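Local coordinates for protein TRAP dicarboxylate transporter-DctP subunit (PDB 4PFI) that probably captures a small, perhaps dicarboxylate-like solute in the periplasm and delivers it to a TRAP membrane transporter, at residues Q234-M239 with R300-T305; M160-N165 with G217-V222. One frame throughout, in Å; residues are numbered along the deposited sequence.

Contact 1: residues Q234-M239 with R300-T305. With NA (sodium ion), chain B.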
ATOM      1  N   GLN A 234     -10.213  19.884   1.287  1.00  7.56           N
ATOM      2  CA  GLN A 234     -10.252  19.563  -0.127  1.00  7.72           C
ATOM      3  C   GLN A 234     -11.721  19.649  -0.614  1.00  7.90           C
ATOM      4  O   GLN A 234     -12.654  19.648   0.189  1.00  7.90           O
ATOM      5  CB  GLN A 234      -9.639  18.175  -0.408  1.00  7.82           C
ATOM      6  CG  GLN A 234      -8.168  17.953  -0.004  1.00  7.86           C
ATOM      7  CD  GLN A 234      -7.179  18.493  -1.038  1.00  9.32           C
ATOM      8  OE1 GLN A 234      -6.497  17.728  -1.752  1.00  8.36           O
ATOM      9  NE2 GLN A 234      -7.071  19.817  -1.112  1.00  8.07           N
ATOM     10  N   ASN A 235     -11.920  19.756  -1.914  1.00  8.21           N
ATOM     11  CA  ASN A 235     -13.257  19.912  -2.505  1.00  8.60           C
ATOM     12  C   ASN A 235     -13.638  18.760  -3.429  1.00  8.93           C
ATOM     13  O   ASN A 235     -14.823  18.494  -3.644  1.00  9.31           O
ATOM     14  CB  ASN A 235     -13.340  21.234  -3.284  1.00  8.99           C
ATOM     15  CG  ASN A 235     -13.523  22.465  -2.360  1.00  8.90           C
ATOM     16  OD1 ASN A 235     -13.973  22.364  -1.217  1.00  8.64           O
ATOM     17  ND2 ASN A 235     -13.203  23.624  -2.890  1.00  9.26           N
ATOM     18  N   VAL A 236     -12.650  18.053  -3.968  1.00  8.93           N
ATOM     19  CA  VAL A 236     -12.967  17.034  -4.926  1.00  9.37           C
ATOM     20  C   VAL A 236     -12.169  15.758  -4.678  1.00  9.63           C
ATOM     21  O   VAL A 236     -10.947  15.771  -4.648  1.00  9.12           O
ATOM     22  CB  VAL A 236     -12.726  17.517  -6.387  1.00  9.94           C
ATOM     23  CG1 VAL A 236     -13.109  16.420  -7.357  1.00 10.51           C
ATOM     24  CG2 VAL A 236     -13.482  18.803  -6.681  1.00 10.27           C
ATOM     25  N   LEU A 237     -12.891  14.661  -4.500  1.00  9.50           N
ATOM     26  CA  LEU A 237     -12.300  13.331  -4.418  1.00  9.67           C
ATOM     27  C   LEU A 237     -12.392  12.652  -5.794  1.00 15.74           C
ATOM     28  O   LEU A 237     -13.502  12.355  -6.247  1.00 10.75           O
ATOM     29  CB  LEU A 237     -13.090  12.525  -3.395  1.00 13.88           C
ATOM     30  CG  LEU A 237     -12.338  11.372  -2.757  1.00 20.94           C
ATOM     31  CD1 LEU A 237     -11.985  11.826  -1.377  1.00 22.30           C
ATOM     32  CD2 LEU A 237     -13.180  10.128  -2.706  1.00 24.99           C
ATOM     33  N   THR A 238     -11.271  12.457  -6.492  1.00 10.47           N
ATOM     34  CA  THR A 238     -11.326  11.816  -7.818  1.00 11.20           C
ATOM     35  C   THR A 238     -10.874  10.344  -7.730  1.00 11.58           C
ATOM     36  O   THR A 238      -9.787  10.050  -7.264  1.00 11.46           O
ATOM     37  CB  THR A 238     -10.440  12.549  -8.902  1.00 11.47           C
ATOM     38  OG1 THR A 238     -10.889  13.893  -9.102  1.00 11.36           O
ATOM     39  CG2 THR A 238     -10.498  11.844 -10.226  1.00 12.36           C
HETATM   40  N   MSE A 239     -11.706   9.434  -8.210  1.00 12.21           N
HETATM   41  CA  MSE A 239     -11.403   8.020  -8.140  1.00 12.75           C
HETATM   42  C   MSE A 239     -11.032   7.559  -9.552  1.00 16.33           C
HETATM   43  O   MSE A 239     -11.890   7.378 -10.417  1.00 14.58           O
HETATM   44  CB  MSE A 239     -12.599   7.283  -7.537  1.00 13.04           C
HETATM   45  CG  MSE A 239     -13.195   8.097  -6.299  1.00 25.79           C
HETATM   46 SE   MSE A 239     -14.417   7.028  -5.257  0.57 52.27          SE
HETATM   47  CE  MSE A 239     -13.358   6.767  -3.636  1.00 43.74           C
ATOM     48  N   ARG A 300     -16.942  16.722  -3.258  1.00 10.14           N
ATOM     49  CA  ARG A 300     -17.528  16.195  -4.460  1.00 10.69           C
ATOM     50  C   ARG A 300     -16.816  14.864  -4.808  1.00 15.93           C
ATOM     51  O   ARG A 300     -15.622  14.712  -4.558  1.00 11.79           O
ATOM     52  CB  ARG A 300     -17.274  17.281  -5.512  1.00 12.68           C
ATOM     53  CG  ARG A 300     -17.865  17.118  -6.817  1.00 17.85           C
ATOM     54  CD  ARG A 300     -17.875  18.481  -7.587  1.00 11.72           C
ATOM     55  NE  ARG A 300     -18.994  18.394  -8.519  1.00 12.07           N
ATOM     56  CZ  ARG A 300     -20.153  19.015  -8.389  1.00 15.42           C
ATOM     57  NH1 ARG A 300     -20.381  19.877  -7.391  1.00 12.21           N
ATOM     58  NH2 ARG A 300     -21.089  18.789  -9.304  1.00 19.63           N
ATOM     59  N   VAL A 301     -17.553  13.886  -5.323  1.00 13.47           N
ATOM     60  CA  VAL A 301     -16.957  12.619  -5.693  1.00 15.65           C
ATOM     61  C   VAL A 301     -17.008  12.468  -7.207  1.00 19.96           C
ATOM     62  O   VAL A 301     -18.051  12.660  -7.820  1.00 17.80           O
ATOM     63  CB  VAL A 301     -17.683  11.439  -5.039  1.00 15.40           C
ATOM     64  CG1 VAL A 301     -17.181  10.130  -5.626  1.00 17.92           C
ATOM     65  CG2 VAL A 301     -17.461  11.476  -3.541  1.00 17.00           C
ATOM     66  N   VAL A 302     -15.887  12.087  -7.808  1.00 12.81           N
ATOM     67  CA  VAL A 302     -15.837  11.976  -9.257  1.00 14.79           C
ATOM     68  C   VAL A 302     -15.245  10.619  -9.603  1.00 15.58           C
ATOM     69  O   VAL A 302     -14.131  10.351  -9.205  1.00 15.87           O
ATOM     70  CB  VAL A 302     -14.947  13.100  -9.859  1.00 15.29           C
ATOM     71  CG1 VAL A 302     -14.749  12.866 -11.356  1.00 13.61           C
ATOM     72  CG2 VAL A 302     -15.556  14.492  -9.586  1.00 12.35           C
ATOM     73  N   ARG A 303     -15.988   9.747 -10.278  1.00 14.80           N
ATOM     74  CA  ARG A 303     -15.398   8.499 -10.795  1.00 16.44           C
ATOM     75  C   ARG A 303     -15.093   8.699 -12.262  1.00 16.18           C
ATOM     76  O   ARG A 303     -15.981   9.007 -13.027  1.00 17.26           O
ATOM     77  CB  ARG A 303     -16.320   7.286 -10.623  1.00 16.41           C
ATOM     78  CG  ARG A 303     -17.053   7.334  -9.286  1.00 22.58           C
ATOM     79  CD  ARG A 303     -17.096   6.004  -8.554  1.00 24.39           C
ATOM     80  NE  ARG A 303     -17.582   6.198  -7.183  1.00 28.05           N
ATOM     81  CZ  ARG A 303     -17.125   5.532  -6.125  1.00 30.02           C
ATOM     82  NH1 ARG A 303     -17.613   5.782  -4.914  1.00 34.54           N
ATOM     83  NH2 ARG A 303     -16.162   4.603  -6.289  1.00 19.49           N
ATOM     84  N   LEU A 304     -13.828   8.552 -12.640  1.00 16.22           N
ATOM     85  CA  LEU A 304     -13.436   8.723 -14.035  1.00 18.12           C
ATOM     86  C   LEU A 304     -14.121   7.691 -14.941  1.00 18.32           C
ATOM     87  O   LEU A 304     -14.312   6.535 -14.542  1.00 18.70           O
ATOM     88  CB  LEU A 304     -11.921   8.622 -14.180  1.00 17.80           C
ATOM     89  CG  LEU A 304     -11.108   9.702 -13.458  1.00 19.60           C
ATOM     90  CD1 LEU A 304      -9.640   9.595 -13.882  1.00 20.57           C
ATOM     91  CD2 LEU A 304     -11.647  11.129 -13.672  1.00 16.87           C
ATOM     92  N   THR A 305     -14.511   8.122 -16.136  1.00 18.85           N
ATOM     93  CA  THR A 305     -15.024   7.222 -17.172  1.00 20.28           C
ATOM     94  C   THR A 305     -13.883   6.402 -17.745  1.00 21.01           C
ATOM     95  O   THR A 305     -12.719   6.744 -17.553  1.00 21.64           O
ATOM     96  CB  THR A 305     -15.607   7.992 -18.352  1.00 20.98           C
ATOM     97  OG1 THR A 305     -14.561   8.771 -18.959  1.00 22.06           O
ATOM     98  CG2 THR A 305     -16.763   8.892 -17.911  1.00 20.69           C
TER
HETATM   99 NA    NA B 401     -14.510  21.144   0.693  1.00  6.71          NA
HETATM  100  O   HOH W   1     -14.877  19.661   2.670  1.00  7.28           O
HETATM  101  O   HOH W   2     -12.843  22.730   1.842  0.50  4.27           O
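Strands 236-239 and 300-303 pair in parallel, axes 4.7 Å apart, with the chain that follows helix 263-296 laid down as an edge strand of the sheet. The ladder opens with Arg300 N giving to Asn235 O at 2.8 Å and closes where Leu304 N reaches Met239 O at 3.2 Å. Between them Leu237 bonds through both N and O, to Arg300 O and Val302 N, and Met239 N meets Val302 O almost head-on (N-H...O 174°). On the face of Val236, Thr238 and Val302, CG1 of Val236 lies 3.8 Å from CG2 of Val302, and CG2 of Thr238 touches CD2 of Leu304. On the other face, with Leu237 and Val301 and covered by helix 263-296, selenomethionine Met239 runs alongside Arg303; CG beside the backbone N (chi1 -42°) and a nearly extended chi2 (-166°) bring its SE over one guanidinium face, offset toward the rim, 3.2 Å from NH2 of Arg303. Just before the strand, Gln234 O and Asn235 OD1 grip the sodium ion, the latter at 2.3 Å, joined by Gly298 O and two waters. The ion thus ties together the chain leading into both strands, and Met239 lies tightly on the arginine's flat group.

Contact 2: residues M160-N165 with G217-V222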
HETATM    1  N   MSE A 160      -6.025   3.581  -4.342  1.00 14.81           N
HETATM    2  CA  MSE A 160      -5.541   4.953  -4.095  1.00 13.90           C
HETATM    3  C   MSE A 160      -6.609   5.934  -4.619  1.00 13.51           C
HETATM    4  O   MSE A 160      -7.182   5.721  -5.685  1.00 17.76           O
HETATM    5  CB  MSE A 160      -4.194   5.224  -4.766  1.00 14.16           C
HETATM    6  CG  MSE A 160      -3.059   4.342  -4.246  1.00 15.10           C
HETATM    7 SE   MSE A 160      -2.577   4.759  -2.394  0.88 15.44          SE
HETATM    8  CE  MSE A 160      -1.478   6.372  -2.703  1.00 14.27           C
ATOM      9  N   THR A 161      -6.864   7.002  -3.877  1.00 12.28           N
ATOM     10  CA  THR A 161      -7.871   7.978  -4.258  1.00 11.65           C
ATOM     11  C   THR A 161      -7.225   9.359  -4.295  1.00 11.05           C
ATOM     12  O   THR A 161      -6.325   9.636  -3.512  1.00 10.93           O
ATOM     13  CB  THR A 161      -9.031   7.948  -3.255  1.00 12.41           C
ATOM     14  OG1 THR A 161      -9.763   6.711  -3.406  1.00 12.61           O
ATOM     15  CG2 THR A 161      -9.967   9.128  -3.473  1.00 12.23           C
ATOM     16  N   TRP A 162      -7.622  10.209  -5.234  1.00 10.84           N
ATOM     17  CA  TRP A 162      -6.978  11.509  -5.389  1.00 10.48           C
ATOM     18  C   TRP A 162      -7.868  12.602  -4.771  1.00 12.18           C
ATOM     19  O   TRP A 162      -9.089  12.537  -4.892  1.00 10.98           O
ATOM     20  CB  TRP A 162      -6.795  11.835  -6.866  1.00 10.91           C
ATOM     21  CG  TRP A 162      -5.970  10.873  -7.648  1.00 11.66           C
ATOM     22  CD1 TRP A 162      -5.143   9.925  -7.159  1.00 12.00           C
ATOM     23  CD2 TRP A 162      -5.879  10.788  -9.066  1.00 12.33           C
ATOM     24  NE1 TRP A 162      -4.518   9.247  -8.190  1.00 12.82           N
ATOM     25  CE2 TRP A 162      -4.964   9.760  -9.375  1.00 13.03           C
ATOM     26  CE3 TRP A 162      -6.486  11.473 -10.116  1.00 12.58           C
ATOM     27  CZ2 TRP A 162      -4.643   9.407 -10.671  1.00 13.95           C
ATOM     28  CZ3 TRP A 162      -6.163  11.116 -11.412  1.00 13.48           C
ATOM     29  CH2 TRP A 162      -5.248  10.101 -11.675  1.00 14.11           C
ATOM     30  N   THR A 163      -7.269  13.593  -4.113  1.00  9.48           N
ATOM     31  CA  THR A 163      -7.997  14.786  -3.709  1.00  9.02           C
ATOM     32  C   THR A 163      -7.279  16.025  -4.234  1.00 11.50           C
ATOM     33  O   THR A 163      -6.066  16.020  -4.467  1.00  9.31           O
ATOM     34  CB  THR A 163      -8.135  14.934  -2.156  1.00  8.64           C
ATOM     35  OG1 THR A 163      -6.855  15.146  -1.557  1.00  8.66           O
ATOM     36  CG2 THR A 163      -8.712  13.721  -1.540  1.00  8.82           C
ATOM     37  N   ALA A 164      -8.070  17.074  -4.419  1.00  8.92           N
ATOM     38  CA  ALA A 164      -7.595  18.365  -4.807  1.00  9.06           C
ATOM     39  C   ALA A 164      -8.750  19.358  -4.636  1.00  8.94           C
ATOM     40  O   ALA A 164      -9.830  19.011  -4.140  1.00  8.72           O
ATOM     41  CB  ALA A 164      -7.121  18.340  -6.245  1.00  9.72           C
ATOM     42  N   ASN A 165      -8.507  20.600  -5.056  1.00  9.23           N
ATOM     43  CA  ASN A 165      -9.553  21.597  -5.072  1.00  9.36           C
ATOM     44  C   ASN A 165     -10.150  21.812  -6.455  1.00 12.89           C
ATOM     45  O   ASN A 165     -10.746  22.846  -6.724  1.00 15.78           O
ATOM     46  CB  ASN A 165      -9.069  22.882  -4.425  1.00  9.33           C
ATOM     47  CG  ASN A 165      -9.109  22.789  -2.930  1.00  8.72           C
ATOM     48  OD1 ASN A 165     -10.020  22.176  -2.367  1.00  9.46           O
ATOM     49  ND2 ASN A 165      -8.115  23.356  -2.269  1.00 10.67           N
ATOM     50  N   GLY A 217      -2.962  18.863  -3.988  1.00  9.85           N
ATOM     51  CA  GLY A 217      -3.722  17.654  -3.753  1.00  9.55           C
ATOM     52  C   GLY A 217      -2.827  16.547  -3.280  1.00  9.83           C
ATOM     53  O   GLY A 217      -1.620  16.729  -3.121  1.00 10.26           O
ATOM     54  N   GLN A 218      -3.416  15.403  -3.032  1.00  9.74           N
ATOM     55  CA  GLN A 218      -2.664  14.226  -2.623  1.00 10.19           C
ATOM     56  C   GLN A 218      -3.435  12.985  -2.976  1.00 12.26           C
ATOM     57  O   GLN A 218      -4.568  13.049  -3.450  1.00 10.03           O
ATOM     58  CB  GLN A 218      -2.347  14.235  -1.119  1.00 10.13           C
ATOM     59  CG  GLN A 218      -3.573  14.291  -0.170  1.00  9.59           C
ATOM     60  CD  GLN A 218      -4.265  12.953   0.003  1.00  9.83           C
ATOM     61  OE1 GLN A 218      -3.693  11.990   0.525  1.00 10.77           O
ATOM     62  NE2 GLN A 218      -5.478  12.871  -0.488  1.00 10.08           N
ATOM     63  N   SER A 219      -2.794  11.857  -2.690  1.00 10.89           N
ATOM     64  CA  SER A 219      -3.286  10.545  -3.016  1.00 11.28           C
ATOM     65  C   SER A 219      -3.099   9.603  -1.834  1.00 11.68           C
ATOM     66  O   SER A 219      -2.054   9.574  -1.218  1.00 12.10           O
ATOM     67  CB  SER A 219      -2.525   9.975  -4.235  1.00 12.63           C
ATOM     68  OG  SER A 219      -3.230   8.841  -4.731  1.00 15.63           O
ATOM     69  N   ASN A 220      -4.127   8.822  -1.552  1.00 11.73           N
ATOM     70  CA  ASN A 220      -4.150   7.889  -0.426  1.00 12.28           C
ATOM     71  C   ASN A 220      -5.454   7.121  -0.499  1.00 12.38           C
ATOM     72  O   ASN A 220      -6.405   7.581  -1.130  1.00 11.86           O
ATOM     73  CB  ASN A 220      -4.126   8.649   0.914  1.00 11.95           C
ATOM     74  CG  ASN A 220      -2.751   8.749   1.498  1.00 15.19           C
ATOM     75  OD1 ASN A 220      -2.147   7.736   1.808  1.00 19.42           O
ATOM     76  ND2 ASN A 220      -2.230   9.965   1.619  1.00 13.28           N
ATOM     77  N   PRO A 221      -5.516   5.968   0.174  1.00 13.22           N
ATOM     78  CA  PRO A 221      -6.805   5.284   0.279  1.00 13.45           C
ATOM     79  C   PRO A 221      -7.778   6.090   1.154  1.00 12.84           C
ATOM     80  O   PRO A 221      -7.365   6.888   2.008  1.00 12.48           O
ATOM     81  CB  PRO A 221      -6.453   3.922   0.898  1.00 14.70           C
ATOM     82  CG  PRO A 221      -5.124   4.108   1.550  1.00 15.01           C
ATOM     83  CD  PRO A 221      -4.418   5.205   0.803  1.00 14.19           C
ATOM     84  N   VAL A 222      -9.067   5.914   0.894  1.00 12.80           N
ATOM     85  CA  VAL A 222     -10.106   6.683   1.544  1.00 12.32           C
ATOM     86  C   VAL A 222     -10.023   6.664   3.082  1.00 12.66           C
ATOM     87  O   VAL A 222     -10.227   7.706   3.706  1.00 12.09           O
ATOM     88  CB  VAL A 222     -11.492   6.191   1.081  1.00 12.65           C
ATOM     89  CG1 VAL A 222     -12.585   6.728   1.971  1.00 12.53           C
ATOM     90  CG2 VAL A 222     -11.729   6.637  -0.343  1.00 12.31           C
TER
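The indole of Trp162 meets Ser219 at its edge, near the ring plane, with OG of Ser219 3.3 Å from CD1 of Trp162 and weakly hydrogen-bonded to Thr161 O; Phe174, Phe191 and Phe312 meet the same ring edge-to-face. The amide of Gln218 works by its edge too: NE2 of Gln218 points at OG1 of Thr163 across 2.9 Å, nearly straight (174°) and in the amide plane, while its OE1 takes ND2 of Asn220 at 2.7 Å. Gln218 CG is tucked between backbone N and carbonyl carbon (chi1 59°), and with a second bend at chi2 the amide folds back toward Thr163, its N-H edge leading. These groups sit on an antiparallel ladder in which Thr161 bonds through N and O to Asn220, and Thr163 likewise to Gln218. At one end SE of Met160, a selenomethionine, packs 3.7 Å from CD of Pro221, and OG1 of Thr161 lies against CG2 of Val222, where helix 222-228 begins. A leucine in place of Gln218 would probably leave Thr163 without its amide donor and free the Asn220 amide to turn. Because Thr163 OG1 also bonds OE1 of Gln234, Asn220, Gln218, Thr163 and Gln234 form a polar chain in which one side chain fixes the next, giving Gln218 OE1, Gln218 NE2 and Thr163 OG1 partners on one buried face of the sheet.

In the fold
The two contacts lie side by side in one mixed sheet, their centres about 9 Å apart. Strand 149-164 runs between strands 217-220 and 236-239, antiparallel to both, so the order across this region is 217-220, 149-164, 236-239, 300-303. Along the chain the two contacts come in series, contact 2 complete at residue 222 before contact 1 begins at 234. They meet where strands 149-164 and 236-239 pair, through the Thr238-Trp162 backbone bond and a classic beta bulge at Asn235 and Val236 opposite Ala164, at the sodium site. Helix 263-296 touches both, through Val222 and Leu237. Neighbouring pairings thus bring stretches from 160 to 305 together in one sheet of this solute-binding protein, modelled open and ligand-free.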